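Local coordinates for protein butyryl-CoA dehydrogenase (Marinomonas mediterranea, PDB 6CXT) that belongs to the acyl-CoA dehydrogenase family of flavoproteins and holds flavin-adenine dinucleotide together with the ligand FK4, at residues B[17-22]-B[42-47]; B[53-58]-B[105-110]; B[185-190]-B[221-226]. All coordinates share one frame; numbering follows the deposited sequence.

Contact 1 of 3, residues B[17-22]-B[42-47]; sequences LRFGKE and GDFGYF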
loop_
_atom_site.group_PDB
_atom_site.type_symbol
_atom_site.label_atom_id
_atom_site.label_comp_id
_atom_site.label_asym_id
_atom_site.label_seq_id
_atom_site.Cartn_x
_atom_site.Cartn_y
_atom_site.Cartn_z
ATOM N N LEU B 17 0.449 -11.077 -31.885
ATOM C CA LEU B 17 0.764 -12.195 -30.974
ATOM C C LEU B 17 1.598 -13.289 -31.606
ATOM O O LEU B 17 2.520 -13.835 -30.982
ATOM C CB LEU B 17 -0.499 -12.814 -30.365
ATOM C CG LEU B 17 -1.271 -11.969 -29.346
ATOM C CD1 LEU B 17 -2.532 -12.729 -28.942
ATOM C CD2 LEU B 17 -0.443 -11.588 -28.128
ATOM N N ARG B 18 1.287 -13.630 -32.852
ATOM C CA ARG B 18 2.084 -14.629 -33.558
ATOM C C ARG B 18 3.487 -14.118 -33.917
ATOM O O ARG B 18 4.446 -14.869 -33.881
ATOM C CB ARG B 18 1.353 -15.076 -34.834
ATOM C CG ARG B 18 0.053 -15.864 -34.628
ATOM C CD ARG B 18 -0.759 -16.012 -35.944
ATOM N NE ARG B 18 0.057 -15.802 -37.166
ATOM C CZ ARG B 18 -0.161 -14.879 -38.126
ATOM N NH1 ARG B 18 -1.215 -14.058 -38.071
ATOM N NH2 ARG B 18 0.676 -14.795 -39.169
ATOM N N PHE B 19 3.613 -12.839 -34.246
ATOM C CA PHE B 19 4.910 -12.275 -34.629
ATOM C C PHE B 19 5.999 -12.395 -33.561
ATOM O O PHE B 19 7.119 -12.710 -33.910
ATOM C CB PHE B 19 4.781 -10.853 -35.145
ATOM C CG PHE B 19 6.083 -10.241 -35.553
ATOM C CD1 PHE B 19 6.635 -10.514 -36.820
ATOM C CD2 PHE B 19 6.772 -9.388 -34.676
ATOM C CE1 PHE B 19 7.859 -9.945 -37.186
ATOM C CE2 PHE B 19 7.998 -8.833 -35.042
ATOM C CZ PHE B 19 8.525 -9.100 -36.296
ATOM N N GLY B 20 5.699 -12.164 -32.272
ATOM C CA GLY B 20 6.664 -12.427 -31.160
ATOM C C GLY B 20 7.661 -13.582 -31.236
ATOM O O GLY B 20 8.859 -13.377 -30.975
ATOM N N LYS B 21 7.195 -14.783 -31.611
ATOM C CA LYS B 21 8.048 -15.981 -31.811
ATOM C C LYS B 21 9.068 -15.889 -32.964
ATOM O O LYS B 21 10.107 -16.546 -32.938
ATOM C CB LYS B 21 7.186 -17.241 -32.012
ATOM C CG LYS B 21 6.633 -17.415 -33.437
ATOM C CD LYS B 21 5.625 -18.551 -33.583
ATOM C CE LYS B 21 4.208 -18.090 -33.239
ATOM N NZ LYS B 21 3.140 -18.756 -34.046
ATOM N N GLU B 22 8.763 -15.104 -33.985
ATOM C CA GLU B 22 9.681 -14.928 -35.104
ATOM C C GLU B 22 10.957 -14.178 -34.717
ATOM O O GLU B 22 11.919 -14.149 -35.502
ATOM C CB GLU B 22 8.976 -14.255 -36.281
ATOM C CG GLU B 22 8.049 -15.214 -37.000
ATOM C CD GLU B 22 7.150 -14.519 -37.987
ATOM O OE1 GLU B 22 7.639 -13.651 -38.744
ATOM O OE2 GLU B 22 5.947 -14.849 -38.009
ATOM N N GLY B 42 10.359 -3.646 -38.369
ATOM C CA GLY B 42 10.149 -2.781 -39.538
ATOM C C GLY B 42 9.317 -3.457 -40.613
ATOM O O GLY B 42 8.298 -2.904 -41.047
ATOM N N ASP B 43 9.742 -4.642 -41.037
ATOM C CA ASP B 43 8.947 -5.433 -41.995
ATOM C C ASP B 43 7.540 -5.802 -41.518
ATOM O O ASP B 43 6.612 -5.812 -42.293
ATOM C CB ASP B 43 9.685 -6.721 -42.349
ATOM C CG ASP B 43 11.039 -6.455 -42.970
ATOM O OD1 ASP B 43 11.297 -5.321 -43.394
ATOM O OD2 ASP B 43 11.864 -7.378 -43.011
ATOM N N PHE B 44 7.377 -6.114 -40.234
ATOM C CA PHE B 44 6.046 -6.360 -39.685
ATOM C C PHE B 44 5.140 -5.125 -39.820
ATOM O O PHE B 44 3.943 -5.264 -39.973
ATOM C CB PHE B 44 6.159 -6.858 -38.215
ATOM C CG PHE B 44 4.852 -6.918 -37.467
ATOM C CD1 PHE B 44 4.049 -8.061 -37.529
ATOM C CD2 PHE B 44 4.427 -5.833 -36.698
ATOM C CE1 PHE B 44 2.832 -8.127 -36.822
ATOM C CE2 PHE B 44 3.203 -5.886 -36.006
ATOM C CZ PHE B 44 2.417 -7.051 -36.061
ATOM N N GLY B 45 5.713 -3.931 -39.745
ATOM C CA GLY B 45 4.960 -2.692 -39.862
ATOM C C GLY B 45 4.902 -1.868 -38.582
ATOM O O GLY B 45 4.172 -0.886 -38.544
ATOM N N TYR B 46 5.664 -2.258 -37.541
ATOM C CA TYR B 46 5.672 -1.566 -36.189
ATOM C C TYR B 46 5.931 -0.076 -36.272
ATOM O O TYR B 46 5.331 0.712 -35.539
ATOM C CB TYR B 46 6.770 -2.203 -35.312
ATOM C CG TYR B 46 6.864 -1.762 -33.853
ATOM C CD1 TYR B 46 5.713 -1.636 -33.071
ATOM C CD2 TYR B 46 8.105 -1.532 -33.237
ATOM C CE1 TYR B 46 5.796 -1.279 -31.737
ATOM C CE2 TYR B 46 8.211 -1.173 -31.868
ATOM C CZ TYR B 46 7.050 -1.034 -31.139
ATOM O OH TYR B 46 7.071 -0.686 -29.809
ATOM N N PHE B 47 6.862 0.343 -37.142
ATOM C CA PHE B 47 7.207 1.758 -37.157
ATOM C C PHE B 47 6.286 2.555 -38.058
ATOM O O PHE B 47 6.308 3.780 -38.029
ATOM C CB PHE B 47 8.653 1.984 -37.615
ATOM C CG PHE B 47 9.637 1.101 -36.928
ATOM C CD1 PHE B 47 9.805 1.166 -35.540
ATOM C CD2 PHE B 47 10.392 0.202 -37.655
ATOM C CE1 PHE B 47 10.702 0.346 -34.926
ATOM C CE2 PHE B 47 11.302 -0.614 -37.027
ATOM C CZ PHE B 47 11.439 -0.551 -35.651
#
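Phe19 and Phe44 bring together the C-terminal ends of helices 7-19 and 35-44, in the helical N-terminal domain of the acyl-CoA dehydrogenase fold. The tight part of the contact is this one aromatic pair. The ring centroids lie 4.6 Å apart and the planes are inclined at 34°, so the pair is oblique. CB of Phe44 sits over one face of the Phe19 ring, 3.8 Å from the ring centroid, in a CH-pi contact. Both side chains place CG anti to the backbone N (chi1 -180° in Phe19, 170° in Phe44), which sends each ring across the gap between the helices. Leu74 of helix 64-77 touches both rings, and His15 meets the Phe44 ring.

The looser side is that of Phe44. Phe19 is buried, but Phe44 is partly exposed. Past Phe44 the helix stops in a Schellman motif. Gly45 is its C-prime residue, with a positive phi, and Tyr46 N bonds back to Leu41 O. Between the two rings, the closest atoms are Phe19 CG and Phe44 CD1, 3.6 Å apart.

Contact 2 of 3, residues B[53-58]-B[105-110]; sequences EKYAKD and TLKHQL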
loop_
_atom_site.group_PDB
_atom_site.type_symbol
_atom_site.label_atom_id
_atom_site.label_comp_id
_atom_site.label_asym_id
_atom_site.label_seq_id
_atom_site.Cartn_x
_atom_site.Cartn_y
_atom_site.Cartn_z
ATOM N N GLU B 53 -0.386 6.503 -45.484
ATOM C CA GLU B 53 0.169 6.100 -46.785
ATOM C C GLU B 53 0.704 7.280 -47.620
ATOM O O GLU B 53 1.703 7.137 -48.314
ATOM C CB GLU B 53 -0.853 5.297 -47.587
ATOM C CG GLU B 53 -0.193 4.451 -48.665
ATOM C CD GLU B 53 -1.103 3.396 -49.262
ATOM O OE1 GLU B 53 -2.169 3.086 -48.678
ATOM O OE2 GLU B 53 -0.738 2.866 -50.333
ATOM N N LYS B 54 0.048 8.435 -47.525
ATOM C CA LYS B 54 0.491 9.681 -48.164
ATOM C C LYS B 54 1.987 9.957 -47.952
ATOM O O LYS B 54 2.658 10.561 -48.815
ATOM C CB LYS B 54 -0.332 10.847 -47.606
ATOM C CG LYS B 54 -0.213 12.164 -48.361
ATOM C CD LYS B 54 -0.780 13.316 -47.540
ATOM C CE LYS B 54 -1.030 14.591 -48.351
ATOM N NZ LYS B 54 0.111 15.050 -49.196
ATOM N N TYR B 55 2.516 9.525 -46.804
ATOM C CA TYR B 55 3.919 9.822 -46.472
ATOM C C TYR B 55 4.865 8.648 -46.471
ATOM O O TYR B 55 6.060 8.868 -46.464
ATOM C CB TYR B 55 4.053 10.616 -45.177
ATOM C CG TYR B 55 3.344 11.926 -45.227
ATOM C CD1 TYR B 55 3.849 13.004 -45.978
ATOM C CD2 TYR B 55 2.146 12.095 -44.542
ATOM C CE1 TYR B 55 3.175 14.224 -46.016
ATOM C CE2 TYR B 55 1.470 13.297 -44.568
ATOM C CZ TYR B 55 1.975 14.351 -45.318
ATOM O OH TYR B 55 1.273 15.531 -45.302
ATOM N N ALA B 56 4.345 7.422 -46.499
ATOM C CA ALA B 56 5.186 6.240 -46.503
ATOM C C ALA B 56 4.417 5.111 -47.126
ATOM O O ALA B 56 3.280 4.834 -46.722
ATOM C CB ALA B 56 5.593 5.882 -45.071
ATOM N N LYS B 57 5.057 4.437 -48.082
ATOM C CA LYS B 57 4.368 3.561 -49.028
ATOM C C LYS B 57 3.588 2.427 -48.368
ATOM O O LYS B 57 2.472 2.094 -48.808
ATOM C CB LYS B 57 5.317 3.039 -50.127
ATOM C CG LYS B 57 6.212 1.888 -49.711
ATOM C CD LYS B 57 6.704 1.043 -50.881
ATOM C CE LYS B 57 8.189 1.270 -51.148
ATOM N NZ LYS B 57 8.838 -0.011 -51.565
ATOM N N ASP B 58 4.150 1.841 -47.318
ATOM C CA ASP B 58 3.409 0.822 -46.593
ATOM C C ASP B 58 2.978 1.284 -45.180
ATOM O O ASP B 58 2.567 0.440 -44.372
ATOM C CB ASP B 58 4.139 -0.534 -46.588
ATOM C CG ASP B 58 4.391 -1.075 -47.995
ATOM O OD1 ASP B 58 3.423 -1.455 -48.685
ATOM O OD2 ASP B 58 5.561 -1.124 -48.416
ATOM N N THR B 105 7.789 19.084 -47.261
ATOM C CA THR B 105 9.049 18.601 -47.829
ATOM C C THR B 105 9.828 17.739 -46.813
ATOM O O THR B 105 10.288 16.628 -47.134
ATOM C CB THR B 105 9.880 19.732 -48.519
ATOM O OG1 THR B 105 10.255 20.743 -47.577
ATOM C CG2 THR B 105 9.020 20.400 -49.608
ATOM N N LEU B 106 9.929 18.237 -45.583
ATOM C CA LEU B 106 10.530 17.443 -44.496
ATOM C C LEU B 106 9.818 16.075 -44.303
ATOM O O LEU B 106 10.484 15.016 -44.295
ATOM C CB LEU B 106 10.659 18.267 -43.204
ATOM C CG LEU B 106 11.674 17.686 -42.189
ATOM C CD1 LEU B 106 13.143 17.815 -42.588
ATOM C CD2 LEU B 106 11.460 18.327 -40.839
ATOM N N LYS B 107 8.482 16.085 -44.270
ATOM C CA LYS B 107 7.720 14.845 -44.167
ATOM C C LYS B 107 7.989 13.825 -45.282
ATOM O O LYS B 107 8.222 12.643 -44.993
ATOM C CB LYS B 107 6.230 15.102 -43.992
ATOM C CG LYS B 107 5.922 15.867 -42.719
ATOM C CD LYS B 107 4.443 16.017 -42.486
ATOM C CE LYS B 107 3.767 16.825 -43.572
ATOM N NZ LYS B 107 2.472 17.393 -43.113
ATOM N N HIS B 108 7.976 14.268 -46.550
ATOM C CA HIS B 108 8.333 13.372 -47.666
ATOM C C HIS B 108 9.779 12.940 -47.655
ATOM O O HIS B 108 10.087 11.808 -48.026
ATOM C CB HIS B 108 7.917 13.964 -49.028
ATOM C CG HIS B 108 6.447 13.849 -49.264
ATOM N ND1 HIS B 108 5.590 14.925 -49.163
ATOM C CD2 HIS B 108 5.668 12.766 -49.505
ATOM C CE1 HIS B 108 4.352 14.518 -49.392
ATOM N NE2 HIS B 108 4.371 13.210 -49.587
ATOM N N GLN B 109 10.660 13.814 -47.197
ATOM C CA GLN B 109 12.073 13.452 -47.086
ATOM C C GLN B 109 12.326 12.391 -45.982
ATOM O O GLN B 109 13.061 11.431 -46.200
ATOM C CB GLN B 109 12.883 14.692 -46.781
ATOM C CG GLN B 109 14.387 14.557 -46.966
ATOM C CD GLN B 109 15.104 15.853 -46.587
ATOM O OE1 GLN B 109 14.778 16.929 -47.107
ATOM N NE2 GLN B 109 16.060 15.765 -45.650
ATOM N N LEU B 110 11.700 12.559 -44.820
ATOM C CA LEU B 110 12.072 11.771 -43.634
ATOM C C LEU B 110 11.213 10.562 -43.359
ATOM O O LEU B 110 11.749 9.529 -42.989
ATOM C CB LEU B 110 12.123 12.654 -42.383
ATOM C CG LEU B 110 13.038 13.862 -42.354
ATOM C CD1 LEU B 110 13.011 14.566 -41.017
ATOM C CD2 LEU B 110 14.460 13.492 -42.707
#
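Tyr55 is gripped by two neighbours in sequence, Lys107 and His108, on helix 104-114. The Lys107 chain runs obliquely across the tyrosine, with CD over one ring face and offset toward the rim. Its CE lies 3.5 Å from Tyr55 CZ. The chain bends at chi3 (-63°), and NZ then donates a hydrogen bond to Tyr55 OH at 3.1 Å. The His108 side chain crosses that of Tyr55 at about a right angle, and the planes of the two rings meet obliquely at 47°. Tyr55 CE1 lies over one face of the imidazole, 3.6 Å from His108 CE1.

The imidazole also ties down the backbone of the loop. His108 NE2 donates to Lys54 O at 3.2 Å, with a bent N-H...O angle of 135°. The oxygen lies near the ring edge but somewhat out of the ring plane. On the far face of the Tyr55 ring from Lys107, Lys54 places its own CG over the centre.

Glu104, just ahead of segment 105-110, lies behind the first shell. Its carboxylate forms a salt bridge with Lys107 NZ and a hydrogen bond with Tyr55 OH. Its backbone O bonds His108 ND1, which helps fix the turn of the imidazole. Leu99 and Leu111 pack on Tyr55. The contact thus joins the loop between helices 35-44 and 64-77 to helix 104-114 of the N-terminal domain.

Both imidazole nitrogens appear engaged with carbonyl oxygens. This arrangement would suit a histidine protonated on both nitrogens, although Lys54 NZ lies 4.7 Å from His108 NE2 and would probably disfavour the added charge.

Contact 3 of 3, residues B[185-190]-B[221-226]; sequences VVPRNT and KDYALG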
loop_
_atom_site.group_PDB
_atom_site.type_symbol
_atom_site.label_atom_id
_atom_site.label_comp_id
_atom_site.label_asym_id
_atom_site.label_seq_id
_atom_site.Cartn_x
_atom_site.Cartn_y
_atom_site.Cartn_z
ATOM N N VAL B 185 14.831 18.821 -36.178
ATOM C CA VAL B 185 15.317 17.494 -36.558
ATOM C C VAL B 185 16.768 17.678 -36.964
ATOM O O VAL B 185 17.054 18.460 -37.887
ATOM C CB VAL B 185 14.535 16.934 -37.748
ATOM C CG1 VAL B 185 15.139 15.606 -38.225
ATOM C CG2 VAL B 185 13.069 16.746 -37.391
ATOM N N VAL B 186 17.691 17.015 -36.271
ATOM C CA VAL B 186 19.123 17.216 -36.471
ATOM C C VAL B 186 19.682 15.916 -37.071
ATOM O O VAL B 186 19.742 14.896 -36.368
ATOM C CB VAL B 186 19.840 17.590 -35.178
ATOM C CG1 VAL B 186 21.345 17.795 -35.398
ATOM C CG2 VAL B 186 19.211 18.832 -34.559
ATOM N N PRO B 187 20.087 15.930 -38.329
ATOM C CA PRO B 187 20.657 14.705 -38.875
ATOM C C PRO B 187 21.959 14.306 -38.167
ATOM O O PRO B 187 22.720 15.131 -37.765
ATOM C CB PRO B 187 20.875 15.035 -40.353
ATOM C CG PRO B 187 20.050 16.230 -40.613
ATOM C CD PRO B 187 19.980 16.986 -39.329
ATOM N N ARG B 188 22.160 13.012 -38.001
ATOM C CA ARG B 188 23.336 12.453 -37.369
ATOM C C ARG B 188 24.653 12.915 -38.025
ATOM O O ARG B 188 25.560 13.148 -37.344
ATOM C CB ARG B 188 23.260 10.929 -37.356
ATOM C CG ARG B 188 24.374 10.195 -36.645
ATOM C CD ARG B 188 24.615 10.617 -35.225
ATOM N NE ARG B 188 25.553 9.774 -34.525
ATOM C CZ ARG B 188 25.286 8.578 -34.048
ATOM N NH1 ARG B 188 24.105 8.052 -34.211
ATOM N NH2 ARG B 188 26.222 7.911 -33.420
ATOM N N ASN B 189 24.694 13.049 -39.340
ATOM C CA ASN B 189 25.898 13.483 -40.043
ATOM C C ASN B 189 26.270 14.974 -39.897
ATOM O O ASN B 189 27.225 15.414 -40.445
ATOM C CB ASN B 189 25.864 13.017 -41.502
ATOM C CG ASN B 189 25.857 11.499 -41.632
ATOM O OD1 ASN B 189 26.008 10.817 -40.666
ATOM N ND2 ASN B 189 25.656 10.995 -42.821
ATOM N N THR B 190 25.499 15.729 -39.152
ATOM C CA THR B 190 25.794 17.154 -38.882
ATOM C C THR B 190 27.127 17.231 -38.108
ATOM O O THR B 190 27.232 16.718 -36.961
ATOM C CB THR B 190 24.655 17.849 -38.084
ATOM O OG1 THR B 190 23.401 17.636 -38.742
ATOM C CG2 THR B 190 24.938 19.336 -37.868
ATOM N N LYS B 221 17.252 25.867 -41.714
ATOM C CA LYS B 221 15.974 26.172 -41.070
ATOM C C LYS B 221 14.831 25.250 -41.482
ATOM O O LYS B 221 13.902 25.097 -40.700
ATOM C CB LYS B 221 15.574 27.636 -41.298
ATOM C CG LYS B 221 15.148 27.911 -42.733
ATOM C CD LYS B 221 14.714 29.354 -42.899
ATOM C CE LYS B 221 14.370 29.620 -44.356
ATOM N NZ LYS B 221 14.032 31.057 -44.507
ATOM N N ASP B 222 14.878 24.618 -42.658
ATOM C CA ASP B 222 13.826 23.680 -43.036
ATOM C C ASP B 222 13.790 22.436 -42.118
ATOM O O ASP B 222 12.879 21.637 -42.219
ATOM C CB ASP B 222 13.991 23.189 -44.477
ATOM C CG ASP B 222 13.807 24.315 -45.529
ATOM O OD1 ASP B 222 13.418 25.475 -45.185
ATOM O OD2 ASP B 222 14.073 24.022 -46.718
ATOM N N TYR B 223 14.820 22.245 -41.305
ATOM C CA TYR B 223 14.827 21.154 -40.306
ATOM C C TYR B 223 14.067 21.500 -39.014
ATOM O O TYR B 223 13.866 20.600 -38.182
ATOM C CB TYR B 223 16.274 20.709 -39.971
ATOM C CG TYR B 223 16.853 19.824 -41.046
ATOM C CD1 TYR B 223 16.388 18.520 -41.227
ATOM C CD2 TYR B 223 17.850 20.313 -41.930
ATOM C CE1 TYR B 223 16.879 17.711 -42.241
ATOM C CE2 TYR B 223 18.368 19.503 -42.941
ATOM C CZ TYR B 223 17.894 18.214 -43.085
ATOM O OH TYR B 223 18.396 17.438 -44.078
ATOM N N ALA B 224 13.662 22.771 -38.838
ATOM C CA ALA B 224 12.810 23.164 -37.697
ATOM C C ALA B 224 11.454 22.498 -37.828
ATOM O O ALA B 224 10.904 22.371 -38.929
ATOM C CB ALA B 224 12.675 24.685 -37.554
ATOM N N LEU B 225 10.945 22.025 -36.686
ATOM C CA LEU B 225 9.581 21.525 -36.587
ATOM C C LEU B 225 8.719 22.664 -36.022
ATOM O O LEU B 225 8.996 23.190 -34.926
ATOM C CB LEU B 225 9.554 20.333 -35.629
ATOM C CG LEU B 225 9.440 18.918 -36.158
ATOM C CD1 LEU B 225 10.066 18.743 -37.535
ATOM C CD2 LEU B 225 9.946 17.925 -35.113
ATOM N N GLY B 226 7.683 23.023 -36.769
ATOM C CA GLY B 226 6.780 24.119 -36.384
ATOM C C GLY B 226 7.490 25.459 -36.468
ATOM O O GLY B 226 8.485 25.584 -37.152
#
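Tyr223 turns its CG anti to its own carbonyl carbon (chi1 -78°), and the ring swings toward Pro187. Val185 has CG1 anti to the backbone N (chi1 175°), which leaves CG2 to meet Leu225. Pro187 CG rests over one face of the tyrosine ring, off-centre toward the rim. It is 4.1 Å from the centroid, a CH-pi contact, and 3.8 Å from CZ. Val185 CG2 touches Leu225 CD1 at 3.6 Å, where the two side chains cross obliquely.

The backbone bond between the segments is nearly straight. Val185 N donates to Tyr223 O at 2.8 Å, with an N-H...O angle of 178°. It joins strand 181-187, part of the beta-rich middle domain of the acyl-CoA dehydrogenase fold, to the entry of the short, weakly bonded strand 224-225. That strand is the outermost one of a mixed four-stranded sheet within the chain, and it runs antiparallel to 181-187. Leu225 continues the pairing through a backbone bond to Ala183.

Val185 O is buried here with no hydrogen-bond partner in the model. It lies 3.2 Å from Tyr223 CB, packed against the base of the aromatic side chain. Helix 104-114 packs on this edge of the sheet: Leu106 touches Val185, Tyr223 and Leu225. The strand runs into a type I turn from Pro187 to Thr190. Pro187 O accepts from both Thr190 N and Thr190 OG1, the latter at 2.8 Å.

All three contacts are partly buried, but contact 1 lies nearer the chain centre, about 17 Å from it against 22 Å for the centres of contacts 2 and 3. Contacts 1 and 2 both belong to the helical N-terminal domain and do not touch. Contact 1 pairs two helix ends through phenylalanine side chains, with no polar group. Contact 2 holds a loop to a helix and mixes buried Tyr55 and Lys107 with exposed Lys54 and His108. Contact 3 works at a sheet edge, through a backbone bond and apolar side chains. Contacts 2 and 3 share an interface. Leu106 and Leu110 pack on the side chains of contact 3, and Gln109 NE2 probably hydrogen-bonds Tyr223 OH.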